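4-oxalmesaconate hydratase (Pseudomonas putida, PDB 5CGZ) catalyses the zinc-dependent hydration of the enol form of oxalomesaconate to 4-carboxy-4-hydroxy-2-oxoadipate, the third step of gallate degradation. Local coordinates at residues Val6-His10 with Ser11-Val15; Leu125-His128 with Leu129-Glu132. All blocks are in the same frame, centred on the assembly; numbering follows the deposited sequence.

Contact 1. Residues Val6-His10 with Ser11-Val15; sequences VVSAH and SADFV. With ZN (zinc ion), chain C.
S11 begins the turn that brings D13 back beside H10, and its own hydroxyl is engaged elsewhere, with the backbone oxygen of F39. A12 carries the turn on to D13, whose N-H donates to H10 O at 3.1 Å. That oxygen takes a second bond from S8 OG at 2.5 Å; the two donors reach it from opposite faces of its carbonyl plane, the amide of D13 lying 50° out of it. The D13 side chain has CG anti to the carbonyl carbon (chi1 -80°), which sends the carboxylate alongside the H10 imidazole, pointing the same way, with the two planes 43° apart. The zinc ion sits between them, bound by H10 ND1 at 2.1 Å and D13 OD1 at 2.0 Å; E44, H123 and a water occupy other coordination positions. D13 OD1 also accepts a weak bond from the H10 backbone N at 3.3 Å. F14 follows with a weak bond from its N to S8 OG. Its CB packs against V6 CG1 at 3.9 Å, the side chains crossing at about a right angle, and its ring has S8 OG at the edge.

This turn links strand 3-8 to helix 13-27 in a beta-alpha-beta unit of the Rossmann-like fold, and its two zinc ligands match the His-x-x-Asp pattern of the MshB deacetylase family. Second-shell bonds are well placed to fix the rotation of both ligands: D122 accepts from H10 NE2, and R17 forms a salt bridge with D13 OD2. The D13 carboxylate probably offsets part of the zinc charge, and the bond from H10 NE2 to D122 is likely to make ND1 a stronger zinc donor.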
ATOM      1  N   VAL A   6     -16.862   4.156  23.440  1.00 28.96           N
ATOM      2  CA  VAL A   6     -17.176   3.555  22.153  1.00 28.21           C
ATOM      3  C   VAL A   6     -17.972   4.567  21.336  1.00 31.38           C
ATOM      4  O   VAL A   6     -18.979   5.091  21.811  1.00 32.44           O
ATOM      5  CB  VAL A   6     -17.973   2.242  22.318  1.00 30.92           C
ATOM      6  CG1 VAL A   6     -18.353   1.651  20.954  1.00 27.04           C
ATOM      7  CG2 VAL A   6     -17.168   1.253  23.139  1.00 25.13           C
ATOM      8  N   VAL A   7     -17.503   4.877  20.129  1.00 30.75           N
ATOM      9  CA  VAL A   7     -18.248   5.772  19.238  1.00 25.78           C
ATOM     10  C   VAL A   7     -18.859   4.994  18.071  1.00 36.32           C
ATOM     11  O   VAL A   7     -18.155   4.537  17.165  1.00 28.93           O
ATOM     12  CB  VAL A   7     -17.370   6.896  18.698  1.00 30.72           C
ATOM     13  CG1 VAL A   7     -18.203   7.849  17.842  1.00 29.94           C
ATOM     14  CG2 VAL A   7     -16.725   7.646  19.853  1.00 29.15           C
ATOM     15  N   SER A   8     -20.179   4.860  18.122  1.00 29.31           N
ATOM     16  CA  SER A   8     -20.955   4.030  17.211  1.00 32.12           C
ATOM     17  C   SER A   8     -21.711   4.909  16.206  1.00 34.54           C
ATOM     18  O   SER A   8     -22.451   5.804  16.616  1.00 36.41           O
ATOM     19  CB  SER A   8     -21.919   3.173  18.044  1.00 31.47           C
ATOM     20  OG  SER A   8     -22.655   2.264  17.263  1.00 34.92           O
ATOM     21  N   ALA A   9     -21.525   4.695  14.903  1.00 31.54           N
ATOM     22  CA  ALA A   9     -22.210   5.547  13.917  1.00 33.30           C
ATOM     23  C   ALA A   9     -23.733   5.399  14.009  1.00 33.91           C
ATOM     24  O   ALA A   9     -24.479   6.380  14.002  1.00 33.95           O
ATOM     25  CB  ALA A   9     -21.750   5.223  12.505  1.00 30.01           C
ATOM     26  N   HIS A  10     -24.171   4.151  14.085  1.00 32.14           N
ATOM     27  CA  HIS A  10     -25.579   3.808  14.189  1.00 35.61           C
ATOM     28  C   HIS A  10     -25.755   3.033  15.483  1.00 40.39           C
ATOM     29  O   HIS A  10     -24.814   2.396  15.949  1.00 39.16           O
ATOM     30  CB  HIS A  10     -26.010   2.989  12.975  1.00 28.85           C
ATOM     31  CG  HIS A  10     -25.543   3.570  11.674  1.00 37.65           C
ATOM     32  ND1 HIS A  10     -24.591   2.959  10.881  1.00 31.78           N
ATOM     33  CD2 HIS A  10     -25.870   4.724  11.044  1.00 30.80           C
ATOM     34  CE1 HIS A  10     -24.370   3.702   9.810  1.00 33.05           C
ATOM     35  NE2 HIS A  10     -25.132   4.781   9.886  1.00 32.46           N
ATOM     36  N   SER A  11     -26.952   3.064  16.052  1.00 34.68           N
ATOM     37  CA  SER A  11     -27.159   2.523  17.394  1.00 37.72           C
ATOM     38  C   SER A  11     -26.816   1.032  17.534  1.00 36.12           C
ATOM     39  O   SER A  11     -26.365   0.619  18.591  1.00 38.15           O
ATOM     40  CB  SER A  11     -28.608   2.776  17.849  1.00 37.00           C
ATOM     41  OG  SER A  11     -29.554   2.252  16.931  1.00 41.63           O
ATOM     42  N   ALA A  12     -26.986   0.229  16.483  1.00 33.02           N
ATOM     43  CA  ALA A  12     -26.731  -1.214  16.605  1.00 38.51           C
ATOM     44  C   ALA A  12     -25.245  -1.601  16.516  1.00 39.30           C
ATOM     45  O   ALA A  12     -24.836  -2.676  16.968  1.00 35.01           O
ATOM     46  CB  ALA A  12     -27.519  -1.978  15.545  1.00 38.38           C
ATOM     47  N   ASP A  13     -24.437  -0.725  15.942  1.00 34.88           N
ATOM     48  CA  ASP A  13     -23.056  -1.077  15.654  1.00 33.52           C
ATOM     49  C   ASP A  13     -22.245  -1.496  16.876  1.00 36.11           C
ATOM     50  O   ASP A  13     -21.471  -2.444  16.793  1.00 33.90           O
ATOM     51  CB  ASP A  13     -22.370   0.084  14.943  1.00 30.26           C
ATOM     52  CG  ASP A  13     -22.718   0.129  13.471  1.00 35.41           C
ATOM     53  OD1 ASP A  13     -23.229   1.164  12.999  1.00 34.13           O
ATOM     54  OD2 ASP A  13     -22.471  -0.890  12.789  1.00 43.03           O
ATOM     55  N   PHE A  14     -22.410  -0.815  18.007  1.00 31.62           N
ATOM     56  CA  PHE A  14     -21.585  -1.159  19.157  1.00 34.60           C
ATOM     57  C   PHE A  14     -21.931  -2.558  19.656  1.00 32.93           C
ATOM     58  O   PHE A  14     -21.102  -3.212  20.282  1.00 34.60           O
ATOM     59  CB  PHE A  14     -21.713  -0.117  20.292  1.00 32.51           C
ATOM     60  CG  PHE A  14     -23.010  -0.187  21.071  1.00 32.98           C
ATOM     61  CD1 PHE A  14     -24.122   0.544  20.669  1.00 32.94           C
ATOM     62  CD2 PHE A  14     -23.099  -0.947  22.230  1.00 30.61           C
ATOM     63  CE1 PHE A  14     -25.315   0.496  21.398  1.00 35.75           C
ATOM     64  CE2 PHE A  14     -24.287  -1.004  22.969  1.00 35.94           C
ATOM     65  CZ  PHE A  14     -25.399  -0.281  22.551  1.00 33.09           C
ATOM     66  N   VAL A  15     -23.140  -3.031  19.360  1.00 34.31           N
ATOM     67  CA  VAL A  15     -23.538  -4.363  19.808  1.00 33.58           C
ATOM     68  C   VAL A  15     -22.853  -5.443  18.963  1.00 35.29           C
ATOM     69  O   VAL A  15     -22.212  -6.332  19.508  1.00 35.25           O
ATOM     70  CB  VAL A  15     -25.082  -4.551  19.766  1.00 37.45           C
ATOM     71  CG1 VAL A  15     -25.464  -5.980  20.151  1.00 34.08           C
ATOM     72  CG2 VAL A  15     -25.758  -3.556  20.702  1.00 35.65           C
TER
HETATM   73 ZN    ZN C 301     -23.687   1.115  11.056  1.00 35.03          ZN
HETATM   74  O   HOH W   1     -24.147  -1.241  10.388  1.00 47.84           O

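Contact 2. Residues Leu125-His128 with Leu129-Glu132; sequences LAMH and LAQE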
ATOM      1  N   LEU A 125     -17.004   8.303   8.847  1.00 28.97           N
ATOM      2  CA  LEU A 125     -17.263   9.622   9.416  1.00 27.94           C
ATOM      3  C   LEU A 125     -17.257   9.545  10.944  1.00 30.47           C
ATOM      4  O   LEU A 125     -16.673  10.391  11.614  1.00 29.56           O
ATOM      5  CB  LEU A 125     -18.590  10.188   8.918  1.00 30.58           C
ATOM      6  CG  LEU A 125     -19.017  11.502   9.589  1.00 35.62           C
ATOM      7  CD1 LEU A 125     -17.944  12.581   9.434  1.00 26.48           C
ATOM      8  CD2 LEU A 125     -20.346  11.976   9.010  1.00 31.36           C
ATOM      9  N   ALA A 126     -17.896   8.512  11.486  1.00 28.70           N
ATOM     10  CA  ALA A 126     -17.920   8.299  12.932  1.00 27.89           C
ATOM     11  C   ALA A 126     -16.504   8.196  13.497  1.00 32.38           C
ATOM     12  O   ALA A 126     -16.198   8.785  14.542  1.00 30.70           O
ATOM     13  CB  ALA A 126     -18.720   7.038  13.275  1.00 27.20           C
ATOM     14  N   MET A 127     -15.635   7.450  12.813  1.00 26.76           N
ATOM     15  CA  MET A 127     -14.269   7.295  13.310  1.00 29.57           C
ATOM     16  C   MET A 127     -13.481   8.606  13.182  1.00 29.78           C
ATOM     17  O   MET A 127     -12.677   8.938  14.060  1.00 31.56           O
ATOM     18  CB  MET A 127     -13.551   6.148  12.585  1.00 27.22           C
ATOM     19  CG  MET A 127     -12.053   6.042  12.913  1.00 26.18           C
ATOM     20  SD  MET A 127     -11.665   5.823  14.670  1.00 29.15           S
ATOM     21  CE  MET A 127     -11.364   4.048  14.774  1.00 23.69           C
ATOM     22  N   HIS A 128     -13.713   9.363  12.110  1.00 27.02           N
ATOM     23  CA  HIS A 128     -13.054  10.662  11.961  1.00 28.82           C
ATOM     24  C   HIS A 128     -13.499  11.638  13.051  1.00 34.03           C
ATOM     25  O   HIS A 128     -12.678  12.390  13.582  1.00 29.42           O
ATOM     26  CB  HIS A 128     -13.321  11.256  10.574  1.00 29.55           C
ATOM     27  CG  HIS A 128     -12.360  10.775   9.534  1.00 41.26           C
ATOM     28  ND1 HIS A 128     -12.764  10.266   8.318  1.00 43.10           N
ATOM     29  CD2 HIS A 128     -11.007  10.707   9.540  1.00 39.76           C
ATOM     30  CE1 HIS A 128     -11.701   9.912   7.617  1.00 41.07           C
ATOM     31  NE2 HIS A 128     -10.623  10.167   8.336  1.00 47.42           N
ATOM     32  N   LEU A 129     -14.790  11.613  13.390  1.00 29.22           N
ATOM     33  CA  LEU A 129     -15.300  12.398  14.517  1.00 31.89           C
ATOM     34  C   LEU A 129     -14.618  11.987  15.814  1.00 30.63           C
ATOM     35  O   LEU A 129     -14.145  12.829  16.579  1.00 30.48           O
ATOM     36  CB  LEU A 129     -16.814  12.234  14.658  1.00 28.53           C
ATOM     37  CG  LEU A 129     -17.633  13.125  13.732  1.00 41.35           C
ATOM     38  CD1 LEU A 129     -19.096  12.693  13.735  1.00 34.88           C
ATOM     39  CD2 LEU A 129     -17.486  14.584  14.165  1.00 38.90           C
ATOM     40  N   ALA A 130     -14.574  10.678  16.052  1.00 28.95           N
ATOM     41  CA  ALA A 130     -13.957  10.138  17.253  1.00 29.24           C
ATOM     42  C   ALA A 130     -12.506  10.591  17.369  1.00 31.41           C
ATOM     43  O   ALA A 130     -12.066  11.014  18.435  1.00 27.93           O
ATOM     44  CB  ALA A 130     -14.044   8.604  17.259  1.00 25.55           C
ATOM     45  N   GLN A 131     -11.761  10.516  16.268  1.00 26.28           N
ATOM     46  CA  GLN A 131     -10.347  10.863  16.319  1.00 27.73           C
ATOM     47  C   GLN A 131     -10.123  12.360  16.455  1.00 30.16           C
ATOM     48  O   GLN A 131      -9.291  12.789  17.259  1.00 29.25           O
ATOM     49  CB  GLN A 131      -9.612  10.334  15.086  1.00 27.96           C
ATOM     50  CG  GLN A 131      -9.411   8.832  15.137  1.00 27.37           C
ATOM     51  CD  GLN A 131      -8.525   8.317  14.013  1.00 34.89           C
ATOM     52  OE1 GLN A 131      -7.605   8.998  13.568  1.00 36.87           O
ATOM     53  NE2 GLN A 131      -8.792   7.099  13.563  1.00 28.47           N
ATOM     54  N   GLU A 132     -10.851  13.162  15.681  1.00 29.79           N
ATOM     55  CA  GLU A 132     -10.619  14.595  15.749  1.00 30.78           C
ATOM     56  C   GLU A 132     -11.102  15.148  17.100  1.00 29.64           C
ATOM     57  O   GLU A 132     -10.435  16.001  17.688  1.00 30.95           O
ATOM     58  CB  GLU A 132     -11.288  15.347  14.585  1.00 26.54           C
ATOM     59  CG  GLU A 132     -10.766  16.800  14.515  1.00 32.38           C
ATOM     60  CD  GLU A 132     -11.280  17.597  13.329  1.00 37.15           C
ATOM     61  OE1 GLU A 132     -12.253  17.157  12.684  1.00 35.10           O
ATOM     62  OE2 GLU A 132     -10.702  18.674  13.045  1.00 35.81           O
TER
HETATM   63  O   HOH W   2     -13.811  14.946  12.325  1.00 38.59           O
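Q131 reaches back one helical turn to M127. Its CB lies 3.5 Å from M127 O, the carbonyl that accepts the backbone N-H of Q131. CG meets the same oxygen and also approaches M127 SD at 3.8 Å. With CG anti to the carbonyl carbon (chi1 -74°) and the chain extended beyond it, the two side chains cross obliquely, the methionine bending at chi2 and chi3. CD stands 4.1 Å from M127 SD. At the tip, NE2 donates a weak but fairly straight bond to M127 SD (3.3 Å, 165° at the hydrogen) and also lies 3.5 Å from M127 CG. Cut back to an alanine, this position is likely to leave M127 SD without its N-H partner and to open a gap beside the thioether.

On another side of the helix, L129 CD1 packs on L125 CG at 4.3 Å. A water donates to E132 OE1 at 2.7 Å and, weakly, to H128 O; OE1 also forms a salt bridge with R89 of a neighbouring subunit. Four consecutive i to i+4 backbone bonds identify a regular alpha-helical segment of helix 122-138, packed on the central sheet and beside helix 92-105, with Q131 and E132 at a subunit interface.

Both contacts are buried; contact 1 lies about 5 Å from the chain centre and contact 2 about 12 Å, its L125 and H128 partly exposed. Their centres are 13 Å apart, yet they touch: A9 CB packs on A126 CB at 3.6 Å, and V7 CG2 on A130 CB at 3.9 Å. Small side chains on helix 122-138 pack against strand 3-8 and its following turn. Contact 1 spans a strand-to-helix junction and gathers charge around a metal; contact 2 stays within one helix, adding to backbone bonds and apolar packing a weak N-H to sulfur bond and a charge paired across the subunit boundary. That helix carries the ligand H123 ahead of contact 2, whose own residues bind no metal.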